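Local coordinates for protein papain-like protease (Human betacoronavirus 2c EMC/2012, PDB 4RNA) that probably cleaves the viral polyprotein as a papain-like cysteine protease and, as in related coronavirus enzymes, may also remove ubiquitin-like modifiers from host proteins, at residues Y28-F37 with H54-L62; F130-A138 with F150-G158. All coordinates share one frame; numbering follows the deposited sequence.

Interaction 1: residues Y28-F37 with H54-L62; sequences YRSQLGCVFF and HSLYLADNL. With PO4 (phosphate ion), chain F.
Cys-34 is bonded to 54-62 through both of its backbone polar atoms. Its N donates to Asp-60 OD1 at 2.9 Å, almost straight at 172° but arriving above the carboxylate plane. Asp-60 folds its CG between its own backbone N and carbonyl carbon (chi1 61°), which turns the carboxylate back over Cys-34. Ala-59 N completes the grip on Cys-34 O at 2.7 Å. Two residues on, Phe-36 and Tyr-57 form an antiparallel hydrogen-bonded pair: Phe-36 N reaches Tyr-57 O at 2.8 Å, and the return bond from Tyr-57 N to Phe-36 O measures 2.9 Å. At the loop end, a phosphate lies near Leu-62 N, but its placement is doubtful.

Packing spreads out from these bonds. Val-35 and Leu-58, a non-hydrogen-bonded pair, share one face of the sheet, with Leu-58 CD1 3.7 Å from Val-35 CG1. The two branches of Leu-56 divide their work: the Leu-56 and Tyr-28 side chains cross at about a right angle, CD1 3.4 Å from Tyr-28 CE1, while CD2 lies against Phe-37. At the outer end, Phe-37 directs its edge at the imidazole face of His-54 in an offset edge-to-face pair with planes at 81°. The sheet face opposite Val-35 and Leu-58 carries Phe-36 and Tyr-57; the Phe-36 ring meets Tyr-86 of helix 81-92 edge-to-face.

Strand 55-58 lies between 35-37, antiparallel, and 5-11, parallel. With the strand order 2-1-5-3-4 across the mixed sheet, this is the beta-grasp topology of the ubiquitin-like domain at the N-terminus of coronavirus papain-like proteases.

Interaction 2: residues F130-A138 with F150-G158; sequences FVIPALQHA and FIALIMAYG
Leu-135 fits between Phe-150 and Tyr-157, and different atoms of its side chain serve the two rings. CD2 lies 3.7 Å from Phe-150 CE1, whereas CG and CD1 lie against the Tyr-157 ring, CG 3.9 Å from Tyr-157 CE2, as the two side chains slide past each other in opposite directions. The first torsion of Leu-135, -103°, is well away from a staggered value, consistent with a side chain whose rotation is set by rings on both flanks.

Phe-150 has CG anti to its backbone N (chi1 -174°), which sends the ring along the interface to Phe-130. The two rings meet obliquely, with Phe-130 CE2 3.9 Å from Phe-150 CE1, and Ile-154 CG1 sits over the centre of one Phe-150 face. Leu-153 extends CD1 to within 3.5 Å of Ala-134 O, and the same methyl touches Ala-138 CB at 3.8 Å. Ile-132 comes toward Tyr-157 from the opposite direction, its CG2 3.4 Å from Tyr-157 OH, a hydroxyl that is hydrogen-bonded to Tyr-74 O. Polar linkage between the segments is slight: one water bridges Ala-138 O and Phe-150 N. Within 130-138, Gln-136 OE1 ties down Phe-130 N at 2.7 Å.

The axes of helices 133-138 and 150-158 run roughly antiparallel (146°), 9.5 Å apart at closest approach. Phe-139, further along the first helix, stacks on Phe-150. Around this helical hairpin, helix 64-74 reaches Ala-134 and Leu-153, helix 81-92 packs on Leu-153 and Ala-156, and helix 115-122 borders Phe-150 and Ile-154.

The two contacts follow one another along the chain and do not touch: their centres are 22 Å apart and their nearest atoms about 10 Å. Helix 81-92 spans the gap, meeting interaction 1 through His-83, Tyr-86 and Ser-87, and interaction 2 through Phe-81 and Phe-85. This helix thus packs against both the ubiquitin-like sheet, in which interaction 1 lies, and the helical part that interaction 2 helps to build. Interaction 2 also borders helix 115-122, just after Cys-113, which is modified to S-mercaptocysteine. That placement is consistent with the nucleophile position in papain-like enzymes. The zinc ion, bound by Cys-193, Cys-196, Cys-228 and Cys-230, belongs to neither contact.

Interaction 1: residues Y28-F37 with H54-L62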
loop_
_atom_site.group_PDB
_atom_site.type_symbol
_atom_site.label_atom_id
_atom_site.label_comp_id
_atom_site.label_asym_id
_atom_site.label_seq_id
_atom_site.Cartn_x
_atom_site.Cartn_y
_atom_site.Cartn_z
ATOM N N TYR A 28 28.465 8.216 -7.435
ATOM C CA TYR A 28 27.392 9.052 -6.849
ATOM C C TYR A 28 26.868 8.450 -5.549
ATOM O O TYR A 28 26.744 9.122 -4.497
ATOM C CB TYR A 28 26.264 9.125 -7.844
ATOM C CG TYR A 28 26.461 10.165 -8.885
ATOM C CD1 TYR A 28 26.289 11.512 -8.574
ATOM C CD2 TYR A 28 26.807 9.816 -10.213
ATOM C CE1 TYR A 28 26.434 12.500 -9.540
ATOM C CE2 TYR A 28 26.964 10.801 -11.188
ATOM C CZ TYR A 28 26.788 12.134 -10.828
ATOM O OH TYR A 28 26.958 13.142 -11.735
ATOM N N ARG A 29 26.608 7.134 -5.602
ATOM C CA ARG A 29 26.172 6.433 -4.393
ATOM C C ARG A 29 27.095 6.661 -3.196
ATOM O O ARG A 29 26.638 7.092 -2.109
ATOM C CB ARG A 29 25.997 4.940 -4.656
ATOM C CG ARG A 29 25.495 4.242 -3.371
ATOM C CD ARG A 29 25.698 2.726 -3.336
ATOM N NE ARG A 29 25.157 2.094 -4.513
ATOM C CZ ARG A 29 24.024 1.397 -4.521
ATOM N NH1 ARG A 29 23.306 1.252 -3.393
ATOM N NH2 ARG A 29 23.639 0.795 -5.651
ATOM N N SER A 30 28.402 6.452 -3.378
ATOM C CA SER A 30 29.362 6.659 -2.277
ATOM C C SER A 30 29.435 8.100 -1.830
ATOM O O SER A 30 29.606 8.372 -0.636
ATOM C CB SER A 30 30.779 6.232 -2.655
ATOM O OG SER A 30 30.709 5.054 -3.426
ATOM N N GLN A 31 29.294 9.030 -2.776
ATOM C CA GLN A 31 29.416 10.458 -2.417
ATOM C C GLN A 31 28.153 11.080 -1.860
ATOM O O GLN A 31 28.197 12.047 -1.011
ATOM C CB GLN A 31 29.875 11.214 -3.677
ATOM C CG GLN A 31 31.294 10.778 -4.126
ATOM C CD GLN A 31 31.901 11.772 -5.091
ATOM O OE1 GLN A 31 32.220 12.927 -4.706
ATOM N NE2 GLN A 31 31.976 11.393 -6.335
ATOM N N LEU A 32 27.022 10.569 -2.340
ATOM C CA LEU A 32 25.736 11.313 -2.159
ATOM C C LEU A 32 24.568 10.379 -1.826
ATOM O O LEU A 32 23.926 10.500 -0.805
ATOM C CB LEU A 32 25.479 12.104 -3.438
ATOM C CG LEU A 32 24.355 13.082 -3.638
ATOM C CD1 LEU A 32 24.383 14.156 -2.525
ATOM C CD2 LEU A 32 24.467 13.653 -5.092
ATOM N N GLY A 33 24.284 9.416 -2.686
ATOM C CA GLY A 33 23.174 8.500 -2.377
ATOM C C GLY A 33 22.611 8.035 -3.692
ATOM O O GLY A 33 23.309 8.190 -4.711
ATOM N N CYS A 34 21.384 7.508 -3.670
ATOM C CA CYS A 34 20.695 7.008 -4.855
ATOM C C CYS A 34 20.194 8.228 -5.634
ATOM O O CYS A 34 19.426 9.039 -5.099
ATOM C CB CYS A 34 19.495 6.149 -4.463
ATOM S SG CYS A 34 18.622 5.582 -5.958
ATOM N N VAL A 35 20.622 8.345 -6.884
ATOM C CA VAL A 35 20.308 9.576 -7.649
ATOM C C VAL A 35 19.824 9.230 -9.041
ATOM O O VAL A 35 20.352 8.312 -9.716
ATOM C CB VAL A 35 21.540 10.540 -7.783
ATOM C CG1 VAL A 35 21.821 11.305 -6.501
ATOM C CG2 VAL A 35 22.755 9.758 -8.225
ATOM N N PHE A 36 18.850 10.005 -9.493
ATOM C CA PHE A 36 18.331 9.781 -10.872
ATOM C C PHE A 36 18.667 11.014 -11.691
ATOM O O PHE A 36 18.613 12.158 -11.182
ATOM C CB PHE A 36 16.800 9.632 -10.861
ATOM C CG PHE A 36 16.336 8.267 -10.433
ATOM C CD1 PHE A 36 16.587 7.821 -9.167
ATOM C CD2 PHE A 36 15.749 7.385 -11.383
ATOM C CE1 PHE A 36 16.177 6.543 -8.760
ATOM C CE2 PHE A 36 15.319 6.116 -10.995
ATOM C CZ PHE A 36 15.562 5.693 -9.686
ATOM N N PHE A 37 18.915 10.798 -12.975
ATOM C CA PHE A 37 19.105 11.887 -13.923
ATOM C C PHE A 37 18.407 11.528 -15.212
ATOM O O PHE A 37 18.647 10.452 -15.799
ATOM C CB PHE A 37 20.592 12.106 -14.207
ATOM C CG PHE A 37 20.860 13.148 -15.269
ATOM C CD1 PHE A 37 20.810 14.515 -14.961
ATOM C CD2 PHE A 37 21.168 12.767 -16.583
ATOM C CE1 PHE A 37 21.059 15.485 -15.943
ATOM C CE2 PHE A 37 21.404 13.728 -17.568
ATOM C CZ PHE A 37 21.359 15.087 -17.249
ATOM N N HIS A 54 24.420 20.557 -13.690
ATOM C CA HIS A 54 23.103 19.882 -13.849
ATOM C C HIS A 54 22.401 19.577 -12.539
ATOM O O HIS A 54 23.022 19.561 -11.449
ATOM C CB HIS A 54 23.249 18.603 -14.650
ATOM C CG HIS A 54 23.423 18.838 -16.114
ATOM N ND1 HIS A 54 22.388 18.782 -16.988
ATOM C CD2 HIS A 54 24.551 19.173 -16.858
ATOM C CE1 HIS A 54 22.841 19.036 -18.233
ATOM N NE2 HIS A 54 24.164 19.280 -18.154
ATOM N N SER A 55 21.091 19.357 -12.661
ATOM C CA SER A 55 20.180 18.986 -11.560
ATOM C C SER A 55 20.069 17.487 -11.370
ATOM O O SER A 55 19.842 16.792 -12.334
ATOM C CB SER A 55 18.773 19.511 -11.845
ATOM O OG SER A 55 18.731 20.832 -11.368
ATOM N N LEU A 56 20.185 17.006 -10.123
ATOM C CA LEU A 56 20.016 15.574 -9.836
ATOM C C LEU A 56 18.860 15.332 -8.911
ATOM O O LEU A 56 18.628 16.105 -7.946
ATOM C CB LEU A 56 21.282 14.960 -9.218
ATOM C CG LEU A 56 22.539 14.912 -10.071
ATOM C CD1 LEU A 56 23.635 14.327 -9.162
ATOM C CD2 LEU A 56 22.339 14.072 -11.366
ATOM N N TYR A 57 18.148 14.234 -9.183
ATOM C CA TYR A 57 17.016 13.854 -8.328
ATOM C C TYR A 57 17.457 12.878 -7.266
ATOM O O TYR A 57 17.804 11.801 -7.552
ATOM C CB TYR A 57 15.869 13.290 -9.179
ATOM C CG TYR A 57 15.011 14.408 -9.562
ATOM C CD1 TYR A 57 15.292 15.159 -10.700
ATOM C CD2 TYR A 57 13.950 14.792 -8.725
ATOM C CE1 TYR A 57 14.508 16.269 -11.015
ATOM C CE2 TYR A 57 13.139 15.866 -9.056
ATOM C CZ TYR A 57 13.449 16.610 -10.171
ATOM O OH TYR A 57 12.621 17.669 -10.451
ATOM N N LEU A 58 17.506 13.275 -6.010
ATOM C CA LEU A 58 18.017 12.364 -4.952
ATOM C C LEU A 58 16.869 11.465 -4.416
ATOM O O LEU A 58 15.736 11.943 -4.226
ATOM C CB LEU A 58 18.607 13.177 -3.779
ATOM C CG LEU A 58 19.252 12.369 -2.622
ATOM C CD1 LEU A 58 20.496 11.500 -3.029
ATOM C CD2 LEU A 58 19.674 13.380 -1.574
ATOM N N ALA A 59 17.120 10.166 -4.203
ATOM C CA ALA A 59 16.033 9.225 -3.758
ATOM C C ALA A 59 16.246 8.793 -2.281
ATOM O O ALA A 59 15.337 8.251 -1.681
ATOM C CB ALA A 59 15.897 7.999 -4.676
ATOM N N ASP A 60 17.432 9.018 -1.684
ATOM C CA ASP A 60 17.670 8.558 -0.275
ATOM C C ASP A 60 18.841 9.287 0.244
ATOM O O ASP A 60 19.429 10.066 -0.480
ATOM C CB ASP A 60 17.788 7.001 -0.091
ATOM C CG ASP A 60 18.982 6.369 -0.894
ATOM O OD1 ASP A 60 19.998 7.083 -1.168
ATOM O OD2 ASP A 60 18.901 5.139 -1.230
ATOM N N ASN A 61 19.098 9.173 1.549
ATOM C CA ASN A 61 20.066 10.048 2.188
ATOM C C ASN A 61 19.784 11.518 2.268
ATOM O O ASN A 61 20.727 12.278 2.102
ATOM C CB ASN A 61 21.404 9.970 1.485
ATOM C CG ASN A 61 22.147 8.853 1.961
ATOM O OD1 ASN A 61 22.454 7.957 1.173
ATOM N ND2 ASN A 61 22.326 8.786 3.284
ATOM N N LEU A 62 18.559 11.916 2.648
ATOM C CA LEU A 62 18.121 13.232 2.366
ATOM C C LEU A 62 18.494 13.959 3.659
ATOM O O LEU A 62 18.518 13.328 4.737
ATOM C CB LEU A 62 16.565 13.271 2.220
ATOM C CG LEU A 62 15.712 12.429 1.250
ATOM C CD1 LEU A 62 14.296 13.014 1.120
ATOM C CD2 LEU A 62 16.323 12.057 -0.112
HETATM P P PO4 F . 16.624 9.076 4.374
HETATM O O1 PO4 F . 17.575 9.385 5.516
HETATM O O2 PO4 F . 15.381 9.927 4.507
HETATM O O3 PO4 F . 17.199 9.419 3.031
HETATM O O4 PO4 F . 16.296 7.595 4.453
HETATM O O HOH W 1 22.737 13.303 0.547
#

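Interaction 2: residues F130-A138 with F150-G158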
loop_
_atom_site.group_PDB
_atom_site.type_symbol
_atom_site.label_atom_id
_atom_site.label_comp_id
_atom_site.label_asym_id
_atom_site.label_seq_id
_atom_site.Cartn_x
_atom_site.Cartn_y
_atom_site.Cartn_z
ATOM N N PHE A 130 -7.010 16.976 -4.621
ATOM C CA PHE A 130 -6.085 16.148 -3.855
ATOM C C PHE A 130 -5.419 17.000 -2.801
ATOM O O PHE A 130 -5.016 18.116 -3.087
ATOM C CB PHE A 130 -5.070 15.462 -4.785
ATOM C CG PHE A 130 -5.689 14.353 -5.567
ATOM C CD1 PHE A 130 -6.041 13.166 -4.920
ATOM C CD2 PHE A 130 -5.991 14.510 -6.926
ATOM C CE1 PHE A 130 -6.676 12.149 -5.622
ATOM C CE2 PHE A 130 -6.621 13.502 -7.639
ATOM C CZ PHE A 130 -6.978 12.319 -6.985
ATOM N N VAL A 131 -5.343 16.484 -1.584
ATOM C CA VAL A 131 -4.783 17.278 -0.486
ATOM C C VAL A 131 -3.264 17.174 -0.568
ATOM O O VAL A 131 -2.570 17.953 0.032
ATOM C CB VAL A 131 -5.300 16.862 0.913
ATOM C CG1 VAL A 131 -6.818 16.931 0.956
ATOM C CG2 VAL A 131 -4.802 15.476 1.329
ATOM N N ILE A 132 -2.742 16.223 -1.340
ATOM C CA ILE A 132 -1.263 16.140 -1.556
ATOM C C ILE A 132 -0.858 16.977 -2.808
ATOM O O ILE A 132 -1.368 16.740 -3.904
ATOM C CB ILE A 132 -0.833 14.662 -1.791
ATOM C CG1 ILE A 132 -1.051 13.836 -0.498
ATOM C CG2 ILE A 132 0.654 14.614 -2.193
ATOM C CD1 ILE A 132 -1.103 12.311 -0.691
ATOM N N PRO A 133 0.065 17.956 -2.648
ATOM C CA PRO A 133 0.380 18.785 -3.813
ATOM C C PRO A 133 0.879 18.051 -5.037
ATOM O O PRO A 133 0.487 18.411 -6.152
ATOM C CB PRO A 133 1.448 19.739 -3.277
ATOM C CG PRO A 133 1.082 19.900 -1.820
ATOM C CD PRO A 133 0.509 18.593 -1.363
ATOM N N ALA A 134 1.719 17.029 -4.864
ATOM C CA ALA A 134 2.219 16.357 -6.062
ATOM C C ALA A 134 1.088 15.738 -6.824
ATOM O O ALA A 134 1.097 15.724 -8.068
ATOM C CB ALA A 134 3.247 15.297 -5.677
ATOM N N LEU A 135 0.145 15.119 -6.101
ATOM C CA LEU A 135 -1.003 14.456 -6.766
ATOM C C LEU A 135 -1.923 15.465 -7.454
ATOM O O LEU A 135 -2.356 15.244 -8.529
ATOM C CB LEU A 135 -1.842 13.650 -5.777
ATOM C CG LEU A 135 -1.672 12.162 -5.786
ATOM C CD1 LEU A 135 -2.576 11.544 -4.685
ATOM C CD2 LEU A 135 -1.888 11.570 -7.183
ATOM N N GLN A 136 -2.221 16.588 -6.796
ATOM C CA GLN A 136 -3.052 17.629 -7.403
ATOM C C GLN A 136 -2.393 18.182 -8.655
ATOM O O GLN A 136 -3.025 18.266 -9.732
ATOM C CB GLN A 136 -3.264 18.769 -6.384
ATOM C CG GLN A 136 -4.382 19.794 -6.767
ATOM C CD GLN A 136 -5.683 19.162 -7.270
ATOM O OE1 GLN A 136 -6.061 18.045 -6.878
ATOM N NE2 GLN A 136 -6.353 19.853 -8.205
ATOM N N HIS A 137 -1.080 18.447 -8.560
ATOM C CA HIS A 137 -0.384 19.034 -9.677
ATOM C C HIS A 137 -0.391 17.998 -10.779
ATOM O O HIS A 137 -0.701 18.296 -11.937
ATOM C CB HIS A 137 1.021 19.500 -9.261
ATOM C CG HIS A 137 1.815 20.074 -10.393
ATOM N ND1 HIS A 137 2.621 19.320 -11.164
ATOM C CD2 HIS A 137 1.869 21.364 -10.915
ATOM C CE1 HIS A 137 3.191 20.090 -12.119
ATOM N NE2 HIS A 137 2.729 21.339 -11.968
ATOM N N ALA A 138 -0.133 16.741 -10.445
ATOM C CA ALA A 138 -0.125 15.721 -11.552
ATOM C C ALA A 138 -1.514 15.496 -12.204
ATOM O O ALA A 138 -1.601 15.031 -13.407
ATOM C CB ALA A 138 0.395 14.364 -11.026
ATOM N N PHE A 150 0.800 11.352 -13.204
ATOM C CA PHE A 150 -0.361 10.981 -12.383
ATOM C C PHE A 150 -0.485 9.461 -12.295
ATOM O O PHE A 150 -0.741 8.872 -11.249
ATOM C CB PHE A 150 -1.631 11.585 -12.984
ATOM C CG PHE A 150 -2.857 11.391 -12.135
ATOM C CD1 PHE A 150 -2.952 12.033 -10.878
ATOM C CD2 PHE A 150 -3.928 10.682 -12.612
ATOM C CE1 PHE A 150 -4.124 11.898 -10.119
ATOM C CE2 PHE A 150 -5.111 10.552 -11.864
ATOM C CZ PHE A 150 -5.188 11.159 -10.610
ATOM N N ILE A 151 -0.255 8.825 -13.391
ATOM C CA ILE A 151 -0.284 7.404 -13.398
ATOM C C ILE A 151 0.857 6.842 -12.526
ATOM O O ILE A 151 0.593 5.927 -11.719
ATOM C CB ILE A 151 -0.168 6.829 -14.810
ATOM C CG1 ILE A 151 -1.384 7.225 -15.666
ATOM C CG2 ILE A 151 -0.020 5.336 -14.701
ATOM C CD1 ILE A 151 -1.051 7.101 -17.131
ATOM N N ALA A 152 2.095 7.353 -12.659
ATOM C CA ALA A 152 3.222 6.841 -11.846
ATOM C C ALA A 152 2.976 7.109 -10.343
ATOM O O ALA A 152 3.256 6.285 -9.477
ATOM C CB ALA A 152 4.566 7.448 -12.312
ATOM N N LEU A 153 2.387 8.246 -10.040
ATOM C CA LEU A 153 2.043 8.488 -8.664
ATOM C C LEU A 153 0.956 7.571 -8.053
ATOM O O LEU A 153 1.095 7.112 -6.914
ATOM C CB LEU A 153 1.624 9.936 -8.491
ATOM C CG LEU A 153 2.742 10.995 -8.404
ATOM C CD1 LEU A 153 2.097 12.363 -8.275
ATOM C CD2 LEU A 153 3.719 10.777 -7.247
ATOM N N ILE A 154 -0.136 7.319 -8.795
ATOM C CA ILE A 154 -1.155 6.387 -8.366
ATOM C C ILE A 154 -0.475 5.062 -8.111
ATOM O O ILE A 154 -0.733 4.447 -7.080
ATOM C CB ILE A 154 -2.289 6.232 -9.434
ATOM C CG1 ILE A 154 -3.154 7.471 -9.491
ATOM C CG2 ILE A 154 -3.126 4.969 -9.214
ATOM C CD1 ILE A 154 -4.190 7.290 -10.591
ATOM N N MET A 155 0.356 4.590 -9.032
ATOM C CA MET A 155 1.065 3.339 -8.817
ATOM C C MET A 155 2.000 3.341 -7.559
ATOM O O MET A 155 2.058 2.332 -6.800
ATOM C CB MET A 155 1.842 2.985 -10.091
ATOM C CG MET A 155 0.889 2.552 -11.164
ATOM S SD MET A 155 1.837 2.234 -12.647
ATOM C CE MET A 155 2.179 0.488 -12.393
ATOM N N ALA A 156 2.684 4.470 -7.316
ATOM C CA ALA A 156 3.612 4.593 -6.187
ATOM C C ALA A 156 2.848 4.600 -4.885
ATOM O O ALA A 156 3.115 3.757 -3.989
ATOM C CB ALA A 156 4.531 5.821 -6.343
ATOM N N TYR A 157 1.837 5.476 -4.810
ATOM C CA TYR A 157 0.994 5.542 -3.614
ATOM C C TYR A 157 0.194 4.220 -3.427
ATOM O O TYR A 157 -0.072 3.832 -2.303
ATOM C CB TYR A 157 0.014 6.705 -3.727
ATOM C CG TYR A 157 0.627 8.060 -3.433
ATOM C CD1 TYR A 157 1.165 8.362 -2.152
ATOM C CD2 TYR A 157 0.695 9.029 -4.430
ATOM C CE1 TYR A 157 1.756 9.602 -1.889
ATOM C CE2 TYR A 157 1.308 10.275 -4.196
ATOM C CZ TYR A 157 1.809 10.562 -2.922
ATOM O OH TYR A 157 2.375 11.769 -2.686
ATOM N N GLY A 158 -0.094 3.501 -4.522
ATOM C CA GLY A 158 -0.938 2.294 -4.466
ATOM C C GLY A 158 -0.127 1.002 -4.266
ATOM O O GLY A 158 -0.665 -0.080 -4.052
HETATM O O HOH W 2 0.179 13.682 -14.993
#